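Local coordinates for aminoglycoside N(3)-acetyltransferase (Streptomyces griseus, PDB 7LAP), which probably transfers an acetyl group to the 3-amino group of aminoglycoside antibiotics, a reaction linked to antibiotic resistance, at residues B[157-161]-B[220-225]; B[197-203]-B[229-233]; B[247-252]-B[279-284]. All blocks are in the same frame, centred on the assembly; numbering follows the deposited sequence.

Contact 1. Residues B[157-161]-B[220-225]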
# COMPACT_ATOMS: atom_id res chain seq x y z
N TRP B 157 -16.58 16.06 12.62
CA TRP B 157 -16.65 16.30 11.18
C TRP B 157 -15.99 17.62 10.81
O TRP B 157 -15.07 17.68 9.98
CB TRP B 157 -18.10 16.30 10.70
CG TRP B 157 -18.81 14.98 10.79
CD1 TRP B 157 -20.08 14.76 11.30
CD2 TRP B 157 -18.36 13.72 10.27
NE1 TRP B 157 -20.41 13.42 11.17
CE2 TRP B 157 -19.37 12.77 10.56
CE3 TRP B 157 -17.19 13.29 9.64
CZ2 TRP B 157 -19.24 11.43 10.20
CZ3 TRP B 157 -17.07 11.97 9.30
CH2 TRP B 157 -18.09 11.05 9.57
N ASP B 158 -16.45 18.71 11.42
CA ASP B 158 -15.94 20.05 11.19
C ASP B 158 -14.92 20.40 12.26
O ASP B 158 -14.94 19.84 13.36
CB ASP B 158 -17.08 21.08 11.23
CG ASP B 158 -18.04 20.89 10.08
OD1 ASP B 158 -17.62 21.12 8.94
OD2 ASP B 158 -19.22 20.54 10.32
N ASP B 159 -14.04 21.34 11.94
CA ASP B 159 -12.87 21.60 12.78
C ASP B 159 -12.24 20.27 13.22
O ASP B 159 -12.08 20.03 14.43
CB ASP B 159 -13.25 22.47 13.98
CG ASP B 159 -12.06 23.29 14.52
OD1 ASP B 159 -11.10 23.55 13.75
OD2 ASP B 159 -12.07 23.67 15.72
N PRO B 160 -11.89 19.37 12.30
CA PRO B 160 -11.35 18.07 12.72
C PRO B 160 -9.94 18.10 13.32
O PRO B 160 -9.44 17.03 13.72
CB PRO B 160 -11.36 17.26 11.42
CG PRO B 160 -11.08 18.31 10.35
CD PRO B 160 -11.81 19.57 10.84
N HIS B 161 -9.26 19.24 13.37
CA HIS B 161 -8.00 19.35 14.12
C HIS B 161 -8.18 20.10 15.43
O HIS B 161 -7.17 20.42 16.08
CB HIS B 161 -6.93 20.08 13.29
CG HIS B 161 -6.55 19.37 12.04
ND1 HIS B 161 -7.05 19.73 10.80
CD2 HIS B 161 -5.72 18.32 11.82
CE1 HIS B 161 -6.53 18.94 9.88
NE2 HIS B 161 -5.72 18.08 10.47
N ARG B 220 -21.25 15.27 2.24
CA ARG B 220 -21.26 16.17 3.38
C ARG B 220 -20.29 17.31 3.09
O ARG B 220 -19.26 17.10 2.44
CB ARG B 220 -20.85 15.46 4.69
CG ARG B 220 -21.16 16.27 5.93
CD ARG B 220 -20.94 15.52 7.24
NE ARG B 220 -21.33 16.35 8.39
CZ ARG B 220 -20.75 17.49 8.76
NH1 ARG B 220 -19.68 17.97 8.11
NH2 ARG B 220 -21.21 18.16 9.82
N THR B 221 -20.63 18.50 3.56
CA THR B 221 -19.74 19.65 3.49
C THR B 221 -18.95 19.75 4.78
O THR B 221 -19.50 19.58 5.87
CB THR B 221 -20.55 20.94 3.26
OG1 THR B 221 -21.13 20.90 1.95
CG2 THR B 221 -19.66 22.16 3.37
N PHE B 222 -17.65 20.02 4.66
CA PHE B 222 -16.73 20.04 5.78
C PHE B 222 -16.03 21.39 5.85
O PHE B 222 -15.70 21.98 4.81
CB PHE B 222 -15.65 18.95 5.66
CG PHE B 222 -16.21 17.57 5.67
CD1 PHE B 222 -16.64 16.97 4.49
CD2 PHE B 222 -16.37 16.88 6.87
CE1 PHE B 222 -17.17 15.69 4.49
CE2 PHE B 222 -16.90 15.60 6.89
CZ PHE B 222 -17.31 15.00 5.69
N ARG B 223 -15.79 21.85 7.07
CA ARG B 223 -15.00 23.04 7.31
C ARG B 223 -13.80 22.67 8.16
O ARG B 223 -13.93 21.90 9.11
CB ARG B 223 -15.82 24.12 8.01
CG ARG B 223 -15.03 25.39 8.27
CD ARG B 223 -15.88 26.40 8.97
NE ARG B 223 -15.10 27.37 9.74
CZ ARG B 223 -14.72 28.56 9.28
NH1 ARG B 223 -15.02 28.94 8.04
NH2 ARG B 223 -14.03 29.37 10.08
N ASP B 224 -12.64 23.23 7.82
CA ASP B 224 -11.38 22.93 8.49
C ASP B 224 -10.48 24.15 8.33
O ASP B 224 -10.77 25.05 7.54
CB ASP B 224 -10.73 21.66 7.90
CG ASP B 224 -9.51 21.15 8.70
OD1 ASP B 224 -9.34 21.53 9.89
OD2 ASP B 224 -8.73 20.34 8.16
N ILE B 225 -9.39 24.20 9.11
CA ILE B 225 -8.31 25.12 8.72
C ILE B 225 -7.65 24.60 7.45
O ILE B 225 -7.75 23.43 7.08
CB ILE B 225 -7.28 25.30 9.85
CG1 ILE B 225 -6.75 23.93 10.28
CG2 ILE B 225 -7.87 26.04 11.02
CD1 ILE B 225 -5.23 23.85 10.40
O HOH W 1 -19.38 22.16 7.00
O HOH W 2 -9.55 21.88 12.60
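Asp158 and Arg220 meet in a salt bridge whose two flat groups are markedly twisted, their planes 52° apart. Arg220 NH2 donates to Asp158 OD2 at 3.1 Å; the carboxylate oxygen lies in the guanidinium plane, yet the nitrogen stands above the carboxylate plane. NH1 adds a weak bond to the same oxygen. The extended Arg220 chain also passes over Trp157: its CD sits above the five-membered ring, 4.2 Å from the centroid, in a CH-pi contact, while Trp157 CB rests on one face of the guanidinium. Arg135 makes a cation-pi contact with the same indole. Phe222 approaches obliquely, its CE2 3.6 Å from Trp157 CE3.

The other carboxylate oxygen, Asp158 OD1, accepts the backbone N-H of Arg223 at 2.7 Å, nearly along its C-O axis, and a water that bonds weakly to Thr221 O. Asp159 N returns a bond to Arg223 O (2.9 Å), fastening the loop to the strand. At the far end the His161 ring and the Asp224 carboxylate are nearly coplanar, 19° apart, and ND1 donates to the syn lone pair of OD1 at 3.1 Å. A second water joins Asp224 OD1 to Asp159 OD1 and His161 N. The ND1 bond to Asp224 thus holds the rotation of the histidine ring, and the loop is tied to the strand by a salt bridge, backbone bonds and two waters.

Contact 2. Residues B[197-203]-B[229-233]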
# COMPACT_ATOMS: atom_id res chain seq x y z
N ALA B 197 -4.74 28.38 17.56
CA ALA B 197 -4.04 29.66 17.60
C ALA B 197 -4.94 30.80 17.16
O ALA B 197 -5.70 30.67 16.19
CB ALA B 197 -2.79 29.62 16.72
N GLN B 198 -4.85 31.92 17.88
CA GLN B 198 -5.63 33.11 17.59
C GLN B 198 -4.72 34.20 17.04
O GLN B 198 -3.85 34.70 17.75
CB GLN B 198 -6.38 33.60 18.83
CG GLN B 198 -7.57 32.71 19.22
CD GLN B 198 -8.38 32.25 18.01
OE1 GLN B 198 -8.64 31.05 17.83
NE2 GLN B 198 -8.78 33.21 17.16
N ALA B 199 -4.94 34.57 15.78
CA ALA B 199 -4.14 35.58 15.11
C ALA B 199 -4.88 35.99 13.85
O ALA B 199 -5.64 35.18 13.29
CB ALA B 199 -2.74 35.05 14.77
N PRO B 200 -4.70 37.22 13.38
CA PRO B 200 -5.44 37.66 12.19
C PRO B 200 -4.98 36.93 10.94
O PRO B 200 -3.83 36.50 10.83
CB PRO B 200 -5.12 39.16 12.11
CG PRO B 200 -3.76 39.26 12.73
CD PRO B 200 -3.75 38.25 13.85
N GLY B 201 -5.90 36.79 9.99
CA GLY B 201 -5.59 36.17 8.72
C GLY B 201 -5.69 34.66 8.69
O GLY B 201 -5.02 34.03 7.87
N LYS B 202 -6.51 34.07 9.55
CA LYS B 202 -6.61 32.62 9.61
C LYS B 202 -7.34 32.08 8.38
O LYS B 202 -8.39 32.60 7.98
CB LYS B 202 -7.33 32.19 10.88
CG LYS B 202 -7.07 30.74 11.29
CD LYS B 202 -7.55 30.52 12.70
CE LYS B 202 -7.23 29.16 13.17
NZ LYS B 202 -7.34 29.07 14.64
N ARG B 203 -6.78 31.03 7.77
CA ARG B 203 -7.28 30.48 6.52
C ARG B 203 -8.11 29.24 6.78
O ARG B 203 -7.67 28.32 7.48
CB ARG B 203 -6.13 30.14 5.57
CG ARG B 203 -5.37 31.34 5.05
CD ARG B 203 -3.90 31.04 4.84
NE ARG B 203 -3.24 32.18 4.23
CZ ARG B 203 -2.51 32.13 3.11
NH1 ARG B 203 -2.33 30.97 2.49
NH2 ARG B 203 -1.95 33.24 2.62
N HIS B 229 -2.03 24.61 2.68
CA HIS B 229 -1.19 25.78 2.46
C HIS B 229 -0.95 26.58 3.73
O HIS B 229 -0.54 27.74 3.66
CB HIS B 229 -1.81 26.69 1.39
CG HIS B 229 -2.41 25.94 0.25
ND1 HIS B 229 -3.68 26.18 -0.22
CD2 HIS B 229 -1.91 24.94 -0.52
CE1 HIS B 229 -3.93 25.37 -1.23
NE2 HIS B 229 -2.88 24.60 -1.43
N GLY B 230 -1.24 26.01 4.89
CA GLY B 230 -1.01 26.72 6.12
C GLY B 230 -2.23 27.50 6.57
O GLY B 230 -2.91 28.13 5.76
N ALA B 231 -2.51 27.46 7.87
CA ALA B 231 -3.67 28.16 8.39
C ALA B 231 -3.46 29.67 8.45
O ALA B 231 -4.42 30.42 8.70
CB ALA B 231 -4.02 27.61 9.77
N PHE B 232 -2.25 30.15 8.22
CA PHE B 232 -1.99 31.58 8.18
C PHE B 232 -1.06 31.87 7.02
O PHE B 232 -0.55 30.95 6.37
CB PHE B 232 -1.35 32.08 9.48
CG PHE B 232 -2.15 31.78 10.71
CD1 PHE B 232 -2.03 30.55 11.34
CD2 PHE B 232 -3.04 32.70 11.21
CE1 PHE B 232 -2.79 30.26 12.46
CE2 PHE B 232 -3.80 32.41 12.33
CZ PHE B 232 -3.68 31.19 12.95
N ASP B 233 -0.85 33.14 6.74
CA ASP B 233 0.28 33.51 5.91
C ASP B 233 1.48 33.66 6.84
O ASP B 233 1.53 34.58 7.67
CB ASP B 233 0.04 34.79 5.11
CG ASP B 233 1.16 35.05 4.13
OD1 ASP B 233 2.20 34.35 4.21
OD2 ASP B 233 1.00 35.91 3.24
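Phe232 inserts its ring into the bend of residues 197-203, although its CA-CB bond starts out away from them. The first torsion places CG anti to the carbonyl carbon (chi1 -56°), and this swings the ring back toward the loop. Three carbonyl oxygens, those of Ala197, Ala199 and Pro200, line its edge close to the ring plane; the shortest of these approaches is Ala199 O to CE2, at 3.5 Å. The methyl of Ala199 lies 3.7 Å from the same CE2, and that of Ala197 comes near CZ.

Lys202 can be followed from its root outward. CB packs near Phe232 CE2; CG is 3.8 Å from Phe232 CZ, and CD and CE continue past that same atom, so the aliphatic chain runs obliquely by the ring. The extended chain carries its tip to backbone oxygens: NZ donates to Ala197 O at 2.8 Å and to Glu194 O, with a weak bond to Ala195 O. The ammonium thus meets carbonyls at and just beyond the C-terminal end of helix 189-196, where the helix dipole would be expected to favour the charge.

At the root of Lys202, the following residue's N-H, Arg203 N, donates to Ala231 O at 2.6 Å, and Lys202 CA makes a CA-H...O contact with the same oxygen. The Arg203 chain bends at chi2 (147°), bringing CD to 3.2 Å from Gly230 O and one guanidinium face over Phe232 O. NH2 comes to 4.0 Å from Asp233 OD2, beyond a salt bridge, while Asp233 OD1 accepts from Ser235 N. The arrangement is that of two irregular connections joined by a single backbone hydrogen bond around the buried ring of Phe232, just beyond the open end of the two-stranded hairpin 204-213/216-225.

Contact 3. Residues B[247-252]-B[279-284]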
# COMPACT_ATOMS: atom_id res chain seq x y z
N VAL B 247 10.22 25.25 10.70
CA VAL B 247 10.76 26.34 11.51
C VAL B 247 10.26 26.25 12.95
O VAL B 247 11.04 26.39 13.90
CB VAL B 247 10.42 27.70 10.86
CG1 VAL B 247 10.90 28.86 11.74
CG2 VAL B 247 11.00 27.77 9.47
N ILE B 248 8.97 25.97 13.13
CA ILE B 248 8.41 25.85 14.48
C ILE B 248 9.09 24.73 15.26
O ILE B 248 9.50 24.90 16.41
CB ILE B 248 6.88 25.64 14.41
CG1 ILE B 248 6.20 26.80 13.67
CG2 ILE B 248 6.27 25.50 15.80
CD1 ILE B 248 4.68 26.67 13.63
N VAL B 249 9.22 23.55 14.64
CA VAL B 249 9.84 22.41 15.32
C VAL B 249 11.31 22.68 15.61
O VAL B 249 11.83 22.28 16.67
CB VAL B 249 9.64 21.11 14.51
CG1 VAL B 249 10.44 19.96 15.14
CG2 VAL B 249 8.17 20.75 14.45
N GLY B 250 11.99 23.35 14.69
CA GLY B 250 13.37 23.72 14.95
C GLY B 250 13.51 24.64 16.15
O GLY B 250 14.41 24.46 16.99
N SER B 251 12.62 25.63 16.27
CA SER B 251 12.63 26.50 17.45
C SER B 251 12.23 25.73 18.69
O SER B 251 12.76 25.96 19.78
CB SER B 251 11.67 27.68 17.26
OG SER B 251 11.87 28.30 16.02
N MET B 252 11.24 24.85 18.55
CA MET B 252 10.85 23.96 19.64
C MET B 252 12.07 23.22 20.18
O MET B 252 12.34 23.25 21.39
CB MET B 252 9.81 22.97 19.11
CG MET B 252 9.13 22.14 20.14
SD MET B 252 7.96 21.03 19.32
CE MET B 252 6.81 22.16 18.51
N PHE B 279 3.93 25.13 22.80
CA PHE B 279 4.95 25.94 22.14
C PHE B 279 4.47 26.42 20.78
O PHE B 279 4.72 27.57 20.40
CB PHE B 279 6.24 25.12 21.99
CG PHE B 279 7.39 25.91 21.41
CD1 PHE B 279 7.53 26.04 20.03
CD2 PHE B 279 8.34 26.51 22.25
CE1 PHE B 279 8.60 26.76 19.49
CE2 PHE B 279 9.40 27.24 21.72
CZ PHE B 279 9.54 27.37 20.33
N GLY B 280 3.79 25.55 20.03
CA GLY B 280 3.42 25.90 18.67
C GLY B 280 2.41 27.03 18.63
O GLY B 280 2.52 27.96 17.83
N VAL B 281 1.42 26.98 19.52
CA VAL B 281 0.41 28.03 19.49
C VAL B 281 1.02 29.35 19.93
O VAL B 281 0.73 30.40 19.35
CB VAL B 281 -0.80 27.63 20.36
CG1 VAL B 281 -1.57 26.51 19.70
CG2 VAL B 281 -0.34 27.17 21.69
N ARG B 282 1.90 29.32 20.93
CA ARG B 282 2.57 30.54 21.35
C ARG B 282 3.47 31.08 20.25
O ARG B 282 3.58 32.30 20.04
CB ARG B 282 3.35 30.31 22.64
CG ARG B 282 4.18 31.52 23.08
CD ARG B 282 4.53 31.42 24.54
NE ARG B 282 5.07 30.09 24.81
CZ ARG B 282 6.33 29.73 24.57
NH1 ARG B 282 7.20 30.63 24.10
NH2 ARG B 282 6.73 28.49 24.82
N TRP B 283 4.12 30.19 19.50
CA TRP B 283 4.92 30.63 18.37
C TRP B 283 4.05 31.36 17.35
O TRP B 283 4.39 32.46 16.90
CB TRP B 283 5.61 29.43 17.73
CG TRP B 283 6.64 29.81 16.70
CD1 TRP B 283 7.99 29.95 16.90
CD2 TRP B 283 6.40 30.11 15.32
NE1 TRP B 283 8.59 30.32 15.72
CE2 TRP B 283 7.64 30.43 14.74
CE3 TRP B 283 5.24 30.15 14.53
CZ2 TRP B 283 7.76 30.77 13.40
CZ3 TRP B 283 5.37 30.48 13.20
CH2 TRP B 283 6.62 30.79 12.64
N ILE B 284 2.91 30.77 17.00
CA ILE B 284 2.06 31.35 15.97
C ILE B 284 1.47 32.67 16.43
O ILE B 284 1.40 33.64 15.67
CB ILE B 284 0.96 30.36 15.57
CG1 ILE B 284 1.58 29.14 14.89
CG2 ILE B 284 -0.07 31.04 14.68
CD1 ILE B 284 0.58 28.03 14.61
O HOH W 3 11.42 31.36 15.90
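Ile248 lies against the Trp283 indole, with CG1 over one face and 3.7 Å from the centroid of the six-membered ring. This CH-pi contact is only 15° off the ring normal. CD1 of the same isoleucine continues across CE3 and reaches Ile284 CG1 at 4.2 Å, while the other branch, CG2, faces Gly280 CA. The isoleucine torsion that sets CG1 anti to the carbonyl carbon (chi1 -58°) sends the longer branch to the indole and the shorter one to the glycine. Val247 CG1 touches the benzo part of the indole at CZ2.

Phe279 forms the second centre of packing. Its ring is laid against the backbone of the opposite helix, with Met252 CA over one face, 3.8 Å from the centroid; Met252 CB approaches CD1, and Ser251 CB lies 3.7 Å from CZ. Phe279 therefore packs on main chain as much as on side chains.

No direct hydrogen bond joins the two segments, but a water does: it accepts from Trp283 NE1 at 3.0 Å and donates to Ser251 OG. That hydroxyl in turn donates to Val247 O at 3.0 Å, from above the carbonyl plane, whereas Ser251 N reaches the same oxygen from the opposite face. The serine is thereby held against its own helix, and the water links the pyrrole N-H of the indole to it. On the Trp283 side, His287 stacks with the indole and its ND1 bonds to Trp283 O.

The two helical segments cross at 116°, their axes 10.2 Å apart. Helix 189-196 lies alongside, Leu190 touching Ile248 and Val249, and Ala193 and Leu196 touching Val281, while Phe271 of strand 266-272 packs on Val249 and Met252.

In the fold
Contact 1 and contact 2 alternate along the chain and are joined by the hairpin 204-213/216-225: contact 1 binds the loop 157-161 to its second strand, and contact 2 ties the connections leading into and out of it. Their centres are about 16 Å apart, and they touch where Ile225 meets Lys202, Arg203 and Ala231. Contact 3 follows in sequence, about 14 Å from contact 2 between centres, and meets it through Ile284 against Phe232 and Ala197. Contacts 1 and 3, about 24 Å apart between centres, do not touch. Contact 2 thus bridges the hairpin and the crossed helices 244-254 and 273-289, with helix 189-196 bordering all three.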